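Local coordinates for protein beta-1,3-1,4-glucanase (PDB 5H4R) that hydrolyses mixed-linkage beta-1,3-1,4-glucans as a family 5 glycoside hydrolase and, in this engineered form, holds cellotetraose, at residues Asp303-Met308 with Arg351-Thr356; Gly325-Arg330 with Ala344-Ala349. The protein carries 1 engineered substitution. One frame throughout, in Å; residues are numbered along the deposited sequence.

In the fold
Following the chain from its N terminus, helix 298-316 comes first, then barrel strand 322-327, helix 336-352 and strand 356-361. Interaction 1 starts on the first of these helices, at 303-308, and closes a long loop when 351-356 rounds off the second helix and enters the last barrel strand. Interaction 2 closes a shorter loop within that one, running from the end of strand 322-327 at 325-330 to the second half of helix 336-352 at 344-349; the two therefore nest and do not cross. Both use helix 336-352: interaction 1 ties it to its neighbouring helix, interaction 2 to the barrel wall, and D305 meets Y345 where they touch.

Interaction 1 of 2, residues Asp303-Met308 with Arg351-Thr356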
ATOM      1  N   ASP A 303      13.259  14.873   2.820  1.00 10.55           N
ATOM      2  CA  ASP A 303      13.159  13.483   2.371  1.00  9.45           C
ATOM      3  C   ASP A 303      11.862  13.211   1.604  1.00 13.54           C
ATOM      4  O   ASP A 303      11.832  12.295   0.775  1.00 14.26           O
ATOM      5  CB  ASP A 303      13.243  12.528   3.565  1.00  9.30           C
ATOM      6  CG  ASP A 303      14.629  12.455   4.192  1.00 14.34           C
ATOM      7  OD1 ASP A 303      15.589  13.052   3.658  1.00 13.28           O
ATOM      8  OD2 ASP A 303      14.762  11.740   5.221  1.00 15.51           O
ATOM      9  N   ILE A 304      10.803  13.978   1.874  1.00  7.28           N
ATOM     10  CA  ILE A 304       9.550  13.888   1.119  1.00  7.62           C
ATOM     11  C   ILE A 304       9.773  14.372  -0.297  1.00 12.74           C
ATOM     12  O   ILE A 304       9.494  13.661  -1.271  1.00 10.83           O
ATOM     13  CB  ILE A 304       8.456  14.706   1.828  1.00  8.75           C
ATOM     14  CG1 ILE A 304       8.158  14.093   3.196  1.00  8.72           C
ATOM     15  CG2 ILE A 304       7.185  14.828   0.973  1.00 10.06           C
ATOM     16  CD1 ILE A 304       7.336  14.912   4.089  1.00 10.53           C
ATOM     17  N   ASP A 305      10.312  15.588  -0.432  1.00 11.36           N
ATOM     18  CA  ASP A 305      10.560  16.144  -1.753  1.00  8.95           C
ATOM     19  C   ASP A 305      11.440  15.224  -2.579  1.00  8.72           C
ATOM     20  O   ASP A 305      11.206  15.044  -3.781  1.00 10.82           O
ATOM     21  CB  ASP A 305      11.252  17.500  -1.663  1.00 11.16           C
ATOM     22  CG  ASP A 305      10.466  18.530  -0.894  1.00 16.36           C
ATOM     23  OD1 ASP A 305       9.256  18.356  -0.701  1.00 12.97           O
ATOM     24  OD2 ASP A 305      11.078  19.555  -0.512  1.00 17.65           O
ATOM     25  N   TYR A 306      12.497  14.679  -1.969  1.00  8.89           N
ATOM     26  CA  TYR A 306      13.514  13.992  -2.754  1.00  8.44           C
ATOM     27  C   TYR A 306      12.958  12.759  -3.447  1.00 10.11           C
ATOM     28  O   TYR A 306      13.152  12.581  -4.653  1.00 10.29           O
ATOM     29  CB  TYR A 306      14.708  13.595  -1.901  1.00 11.28           C
ATOM     30  CG  TYR A 306      15.839  13.075  -2.780  1.00 15.82           C
ATOM     31  CD1 TYR A 306      16.460  13.929  -3.683  1.00 20.44           C
ATOM     32  CD2 TYR A 306      16.256  11.755  -2.739  1.00 23.25           C
ATOM     33  CE1 TYR A 306      17.457  13.497  -4.515  1.00 38.14           C
ATOM     34  CE2 TYR A 306      17.291  11.315  -3.578  1.00 20.76           C
ATOM     35  CZ  TYR A 306      17.872  12.194  -4.462  1.00 24.93           C
ATOM     36  OH  TYR A 306      18.895  11.798  -5.319  1.00 29.05           O
ATOM     37  N   PHE A 307      12.316  11.858  -2.700  1.00 10.81           N
ATOM     38  CA  PHE A 307      11.880  10.642  -3.372  1.00 11.39           C
ATOM     39  C   PHE A 307      10.747  10.944  -4.350  1.00  8.12           C
ATOM     40  O   PHE A 307      10.656  10.314  -5.405  1.00  8.95           O
ATOM     41  CB  PHE A 307      11.507   9.546  -2.340  1.00 11.08           C
ATOM     42  CG  PHE A 307      10.083   9.599  -1.853  1.00  9.20           C
ATOM     43  CD1 PHE A 307       9.058   8.914  -2.515  1.00  7.38           C
ATOM     44  CD2 PHE A 307       9.769  10.277  -0.702  1.00  9.66           C
ATOM     45  CE1 PHE A 307       7.770   8.968  -2.057  1.00  7.38           C
ATOM     46  CE2 PHE A 307       8.467  10.332  -0.240  1.00 11.17           C
ATOM     47  CZ  PHE A 307       7.466   9.657  -0.917  1.00  8.83           C
ATOM     48  N   MET A 308       9.904  11.926  -4.044  1.00  8.87           N
ATOM     49  CA  MET A 308       8.817  12.252  -4.955  1.00  7.96           C
ATOM     50  C   MET A 308       9.355  12.879  -6.231  1.00 10.19           C
ATOM     51  O   MET A 308       8.867  12.581  -7.335  1.00  9.36           O
ATOM     52  CB  MET A 308       7.824  13.170  -4.256  1.00  9.80           C
ATOM     53  CG  MET A 308       7.095  12.511  -3.109  1.00 10.75           C
ATOM     54  SD  MET A 308       5.767  13.569  -2.569  1.00 10.33           S
ATOM     55  CE  MET A 308       5.073  12.578  -1.266  1.00 10.32           C
ATOM     56  N   ARG A 351       0.464  15.381  -4.773  1.00  9.78           N
ATOM     57  CA  ARG A 351      -0.507  15.781  -5.781  1.00  9.58           C
ATOM     58  C   ARG A 351       0.115  16.718  -6.792  1.00 11.36           C
ATOM     59  O   ARG A 351      -0.214  16.666  -7.980  1.00 10.93           O
ATOM     60  CB  ARG A 351      -1.732  16.453  -5.143  1.00 10.73           C
ATOM     61  CG  ARG A 351      -2.730  17.038  -6.163  1.00 13.07           C
ATOM     62  CD  ARG A 351      -3.305  15.970  -7.133  1.00 11.92           C
ATOM     63  NE  ARG A 351      -3.993  14.972  -6.332  1.00 11.62           N
ATOM     64  CZ  ARG A 351      -3.868  13.658  -6.442  1.00 12.56           C
ATOM     65  NH1 ARG A 351      -3.131  13.098  -7.407  1.00 11.67           N
ATOM     66  NH2 ARG A 351      -4.536  12.895  -5.587  1.00 12.11           N
ATOM     67  N   ALA A 352       1.006  17.601  -6.340  1.00 11.46           N
ATOM     68  CA  ALA A 352       1.689  18.506  -7.254  1.00 10.92           C
ATOM     69  C   ALA A 352       2.515  17.745  -8.291  1.00 10.47           C
ATOM     70  O   ALA A 352       2.811  18.284  -9.360  1.00 13.20           O
ATOM     71  CB  ALA A 352       2.608  19.451  -6.470  1.00 12.76           C
ATOM     72  N   ARG A 353       2.905  16.515  -7.976  1.00 10.56           N
ATOM     73  CA  ARG A 353       3.680  15.659  -8.859  1.00  8.96           C
ATOM     74  C   ARG A 353       2.837  14.548  -9.472  1.00 11.92           C
ATOM     75  O   ARG A 353       3.386  13.614 -10.052  1.00 10.91           O
ATOM     76  CB  ARG A 353       4.857  15.078  -8.085  1.00 11.22           C
ATOM     77  CG  ARG A 353       5.888  16.153  -7.709  1.00 11.89           C
ATOM     78  CD  ARG A 353       6.766  15.633  -6.619  1.00 13.92           C
ATOM     79  NE  ARG A 353       7.832  16.547  -6.196  1.00 13.57           N
ATOM     80  CZ  ARG A 353       7.705  17.473  -5.247  1.00 12.59           C
ATOM     81  NH1 ARG A 353       6.552  17.663  -4.622  1.00 11.54           N
ATOM     82  NH2 ARG A 353       8.738  18.230  -4.915  1.00 15.43           N
ATOM     83  N   GLY A 354       1.522  14.632  -9.350  1.00  9.94           N
ATOM     84  CA  GLY A 354       0.611  13.715 -10.001  1.00  8.31           C
ATOM     85  C   GLY A 354       0.390  12.414  -9.279  1.00  9.86           C
ATOM     86  O   GLY A 354      -0.149  11.467  -9.885  1.00 11.15           O
ATOM     87  N   ILE A 355       0.784  12.329  -8.008  1.00  9.93           N
ATOM     88  CA  ILE A 355       0.780  11.077  -7.254  1.00 10.12           C
ATOM     89  C   ILE A 355      -0.320  11.111  -6.198  1.00  9.32           C
ATOM     90  O   ILE A 355      -0.510  12.126  -5.507  1.00 10.46           O
ATOM     91  CB  ILE A 355       2.164  10.853  -6.608  1.00  7.77           C
ATOM     92  CG1 ILE A 355       3.247  10.760  -7.680  1.00 10.30           C
ATOM     93  CG2 ILE A 355       2.180   9.614  -5.745  1.00 10.32           C
ATOM     94  CD1 ILE A 355       4.685  10.842  -7.139  1.00 12.03           C
ATOM     95  N   THR A 356      -1.003   9.978  -6.029  1.00  8.79           N
ATOM     96  CA  THR A 356      -2.001   9.796  -4.985  1.00  8.73           C
ATOM     97  C   THR A 356      -1.451   8.902  -3.876  1.00  9.19           C
ATOM     98  O   THR A 356      -0.698   7.953  -4.137  1.00 10.12           O
ATOM     99  CB  THR A 356      -3.278   9.189  -5.578  1.00 10.72           C
ATOM    100  OG1 THR A 356      -3.895  10.176  -6.404  1.00 10.82           O
ATOM    101  CG2 THR A 356      -4.274   8.745  -4.500  1.00 12.61           C
TER
HETATM  102  O   HOH W   1       7.410  19.585  -2.668  1.00 13.97           O
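R353 lies against CB of M308, whose thioether end leads off toward Y346 and A349, and reaches D305 one helical turn earlier, carrying most of a buried contact made just beyond the end of helix 336-352. In sequence order, R351 comes first and turns away from helix 298-316; its guanidinium meets T356 OG1 end-on in its own plane, NH1 and NH2 both hydrogen-bonding to that one atom, the straighter bond, from NH2, being 2.9 Å. R353 follows. With CG anti to the carbonyl carbon (chi1 -68°) and the chain extended as far as NE, its aliphatic part lies alongside M308, CD coming 3.6 Å from M308 CB. The guanidinium ends near D305, where R353 NH2 is 4.2 Å from D305 OD1, an oxygen well out of the guanidinium plane, so the charges are near without a direct bond. A water bridges them, accepting from R353 NH1 at 2.9 Å and donating to D305 OD1 at 3.0 Å. NE forms a salt bridge with D309, and NH1 a hydrogen bond to A349 O, while D305 is held by the hydroxyl of Y345. A leucine in place of R353 would probably leave D309 without its ion-pair mate and the bridging water without its donor. G354, at positive phi, then turns the chain; its N binds R351 O at 3.0 Å, and I355 N binds A350 O. I355 points back toward M308 and packs on I324 of the adjacent strand. G354 is the C-prime residue of a Schellman motif, ending a barrel helix just before the eighth strand of a TIM barrel.

Interaction 2 of 2, residues Gly325-Arg330 with Ala344-Ala349; sequences GEFGAR and AYYVRA. With BGC (beta-D-glucopyranose), chain B.
F327 and Y346 meet as an offset stack between the inner strand and the outer helix, while the residue just before F327 faces the other way, into the substrate cleft. Along strand 322-327, the CA-CB bond of E326 points away from the helix, and its extended side chain puts OE2 2.8 Å from O2 of the bound glucopyranose, which donates a hydrogen bond to it. R98 makes a salt bridge to the same carboxylate oxygen, and Y274 hydrogen-bonds to OE1, so both oxygens are held by protein groups as well as facing the sugar. F327 then turns its side chain outward. Its CG sits between the backbone N and the carbonyl carbon (chi1 83°), which brings the ring over Y346; chi2 (-68°) then turns it nearly parallel, the planes at 12° and the centroids 4.2 Å apart. The two rings are slid past each other: F327 CD2 lies over the centre of the tyrosine ring, whereas Y346 CD1 sits nearer the rim of the phenylalanine, the two atoms being 3.4 Å apart. Because the side chains run in opposite directions, Y346 OH passes beyond the phenyl ring and comes 3.4 Å from F327 CB. At the far end of the ring V347 crosses, its CG2 3.9 Å from F327 CZ, and W359 meets F327 edge-to-face. The contact is thus mainly apolar, ring stacking and van der Waals packing with the phenol oxygen hydrogen-bonded to A273 O, and alternation along the strand separates this apolar outer face from the sugar-binding carboxylate of E326 on the inner one.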
ATOM      1  N   GLY A 325       1.122   3.623  -1.810  1.00  8.77           N
ATOM      2  CA  GLY A 325       0.104   2.801  -1.199  1.00  8.54           C
ATOM      3  C   GLY A 325       0.075   2.860   0.313  1.00  8.72           C
ATOM      4  O   GLY A 325      -0.915   2.440   0.914  1.00  8.53           O
ATOM      5  N   GLU A 326       1.166   3.310   0.929  1.00  8.46           N
ATOM      6  CA  GLU A 326       1.226   3.486   2.386  1.00  7.52           C
ATOM      7  C   GLU A 326       2.124   4.661   2.727  1.00  8.77           C
ATOM      8  O   GLU A 326       3.257   4.741   2.237  1.00  7.42           O
ATOM      9  CB  GLU A 326       1.774   2.254   3.124  1.00  8.86           C
ATOM     10  CG  GLU A 326       0.952   1.000   3.040  1.00  7.13           C
ATOM     11  CD  GLU A 326       1.579  -0.169   3.782  1.00  9.15           C
ATOM     12  OE1 GLU A 326       2.416   0.075   4.697  1.00 12.11           O
ATOM     13  OE2 GLU A 326       1.240  -1.339   3.458  1.00 10.08           O
ATOM     14  N   PHE A 327       1.601   5.543   3.574  1.00  7.54           N
ATOM     15  CA  PHE A 327       2.377   6.506   4.324  1.00  7.29           C
ATOM     16  C   PHE A 327       1.609   6.805   5.598  1.00  7.04           C
ATOM     17  O   PHE A 327       0.457   6.395   5.779  1.00  7.99           O
ATOM     18  CB  PHE A 327       2.635   7.812   3.539  1.00  8.55           C
ATOM     19  CG  PHE A 327       1.508   8.792   3.600  1.00  7.67           C
ATOM     20  CD1 PHE A 327       0.288   8.514   2.975  1.00  8.61           C
ATOM     21  CD2 PHE A 327       1.639  10.017   4.249  1.00  8.44           C
ATOM     22  CE1 PHE A 327      -0.759   9.415   3.025  1.00 12.12           C
ATOM     23  CE2 PHE A 327       0.584  10.911   4.282  1.00  8.67           C
ATOM     24  CZ  PHE A 327      -0.609  10.605   3.667  1.00 10.98           C
ATOM     25  N   GLY A 328       2.264   7.527   6.489  1.00  7.86           N
ATOM     26  CA  GLY A 328       1.621   7.972   7.711  1.00  6.30           C
ATOM     27  C   GLY A 328       2.670   8.474   8.668  1.00  7.58           C
ATOM     28  O   GLY A 328       3.866   8.380   8.413  1.00  7.60           O
ATOM     29  N   ALA A 329       2.194   9.046   9.779  1.00  9.32           N
ATOM     30  CA  ALA A 329       3.056   9.442  10.892  1.00  9.24           C
ATOM     31  C   ALA A 329       2.409   8.924  12.163  1.00  6.13           C
ATOM     32  O   ALA A 329       1.231   9.192  12.413  1.00  7.71           O
ATOM     33  CB  ALA A 329       3.239  10.955  10.940  1.00 11.32           C
ATOM     34  N   ARG A 330       3.164   8.148  12.923  1.00  7.52           N
ATOM     35  CA  ARG A 330       2.655   7.568  14.153  1.00  6.73           C
ATOM     36  C   ARG A 330       2.615   8.624  15.248  1.00  8.55           C
ATOM     37  O   ARG A 330       3.442   9.532  15.293  1.00  9.24           O
ATOM     38  CB  ARG A 330       3.520   6.385  14.579  1.00  6.99           C
ATOM     39  CG  ARG A 330       4.937   6.754  14.960  1.00  9.22           C
ATOM     40  CD  ARG A 330       5.857   5.524  15.047  1.00 12.44           C
ATOM     41  NE  ARG A 330       5.546   4.671  16.199  1.00 10.24           N
ATOM     42  CZ  ARG A 330       6.143   3.503  16.436  1.00  8.90           C
ATOM     43  NH1 ARG A 330       7.056   3.035  15.582  1.00  9.75           N
ATOM     44  NH2 ARG A 330       5.841   2.791  17.518  1.00  9.55           N
ATOM     45  N   ALA A 344      -0.654  17.386   5.570  1.00  9.88           N
ATOM     46  CA  ALA A 344      -0.994  18.332   4.524  1.00  8.81           C
ATOM     47  C   ALA A 344       0.142  18.442   3.518  1.00  8.71           C
ATOM     48  O   ALA A 344      -0.086  18.449   2.304  1.00 10.05           O
ATOM     49  CB  ALA A 344      -1.297  19.699   5.136  1.00 10.02           C
ATOM     50  N   TYR A 345       1.373  18.582   4.009  1.00  9.51           N
ATOM     51  CA  TYR A 345       2.501  18.775   3.110  1.00  9.15           C
ATOM     52  C   TYR A 345       2.714  17.554   2.232  1.00 10.01           C
ATOM     53  O   TYR A 345       2.905  17.676   1.015  1.00  9.81           O
ATOM     54  CB  TYR A 345       3.773  19.090   3.904  1.00  6.57           C
ATOM     55  CG  TYR A 345       4.933  19.411   2.997  1.00  8.16           C
ATOM     56  CD1 TYR A 345       5.145  20.713   2.565  1.00 11.85           C
ATOM     57  CD2 TYR A 345       5.802  18.426   2.571  1.00 10.21           C
ATOM     58  CE1 TYR A 345       6.200  21.025   1.719  1.00 14.66           C
ATOM     59  CE2 TYR A 345       6.881  18.734   1.719  1.00 10.19           C
ATOM     60  CZ  TYR A 345       7.061  20.023   1.300  1.00 13.03           C
ATOM     61  OH  TYR A 345       8.108  20.341   0.470  1.00 14.30           O
ATOM     62  N   TYR A 346       2.695  16.360   2.838  1.00  8.90           N
ATOM     63  CA  TYR A 346       2.958  15.131   2.109  1.00  9.06           C
ATOM     64  C   TYR A 346       1.946  14.952   0.982  1.00  9.63           C
ATOM     65  O   TYR A 346       2.320  14.689  -0.166  1.00  9.95           O
ATOM     66  CB  TYR A 346       2.927  13.966   3.083  1.00  7.87           C
ATOM     67  CG  TYR A 346       3.464  12.661   2.572  1.00  9.01           C
ATOM     68  CD1 TYR A 346       2.750  11.907   1.641  1.00  9.35           C
ATOM     69  CD2 TYR A 346       4.637  12.132   3.072  1.00  8.37           C
ATOM     70  CE1 TYR A 346       3.230  10.679   1.201  1.00  8.15           C
ATOM     71  CE2 TYR A 346       5.128  10.906   2.622  1.00  8.28           C
ATOM     72  CZ  TYR A 346       4.413  10.199   1.692  1.00  8.96           C
ATOM     73  OH  TYR A 346       4.873   8.977   1.268  1.00  9.06           O
ATOM     74  N   VAL A 347       0.656  15.144   1.287  1.00 10.09           N
ATOM     75  CA  VAL A 347      -0.384  14.979   0.271  1.00  8.18           C
ATOM     76  C   VAL A 347      -0.253  16.039  -0.832  1.00  8.26           C
ATOM     77  O   VAL A 347      -0.386  15.732  -2.023  1.00 10.18           O
ATOM     78  CB  VAL A 347      -1.774  14.991   0.929  1.00  7.68           C
ATOM     79  CG1 VAL A 347      -2.879  15.062  -0.133  1.00 11.04           C
ATOM     80  CG2 VAL A 347      -1.945  13.755   1.752  1.00  9.54           C
ATOM     81  N   ARG A 348       0.012  17.299  -0.480  1.00  8.72           N
ATOM     82  CA  ARG A 348       0.166  18.305  -1.539  1.00  8.73           C
ATOM     83  C   ARG A 348       1.417  18.057  -2.383  1.00 10.58           C
ATOM     84  O   ARG A 348       1.383  18.186  -3.620  1.00 10.53           O
ATOM     85  CB  ARG A 348       0.223  19.706  -0.943  1.00  9.66           C
ATOM     86  CG  ARG A 348       0.473  20.824  -1.983  1.00  9.87           C
ATOM     87  CD  ARG A 348      -0.567  20.856  -3.082  1.00 14.56           C
ATOM     88  NE  ARG A 348      -0.100  21.639  -4.227  1.00 15.61           N
ATOM     89  CZ  ARG A 348      -0.552  21.494  -5.476  1.00 17.62           C
ATOM     90  NH1 ARG A 348      -1.486  20.600  -5.756  1.00 15.96           N
ATOM     91  NH2 ARG A 348      -0.057  22.240  -6.458  1.00 20.23           N
ATOM     92  N   ALA A 349       2.538  17.736  -1.735  1.00 10.33           N
ATOM     93  CA  ALA A 349       3.752  17.425  -2.480  1.00  9.30           C
ATOM     94  C   ALA A 349       3.492  16.320  -3.497  1.00  9.40           C
ATOM     95  O   ALA A 349       3.963  16.379  -4.638  1.00  9.93           O
ATOM     96  CB  ALA A 349       4.872  17.027  -1.530  1.00 10.97           C
TER
HETATM   97  C2  BGC B   2       3.736  -2.648   6.138  1.00  6.55           C
HETATM   98  C3  BGC B   2       2.576  -2.549   7.112  1.00  6.79           C
HETATM   99  C4  BGC B   2       3.123  -1.964   8.402  1.00  9.30           C
HETATM  100  C5  BGC B   2       3.397  -0.495   8.086  1.00 10.55           C
HETATM  101  C6  BGC B   2       3.970   0.259   9.291  1.00 11.43           C
HETATM  102  C1  BGC B   2       4.757  -1.503   6.268  1.00 14.78           C
HETATM  103  O2  BGC B   2       3.232  -2.767   4.792  1.00  8.28           O
HETATM  104  O3  BGC B   2       2.074  -3.867   7.308  1.00  9.08           O
HETATM  105  O4  BGC B   2       2.113  -2.065   9.401  1.00  9.49           O
HETATM  106  O5  BGC B   2       4.287  -0.355   6.977  1.00 13.36           O
HETATM  107  O6  BGC B   2       5.099  -0.394   9.882  1.00 11.48           O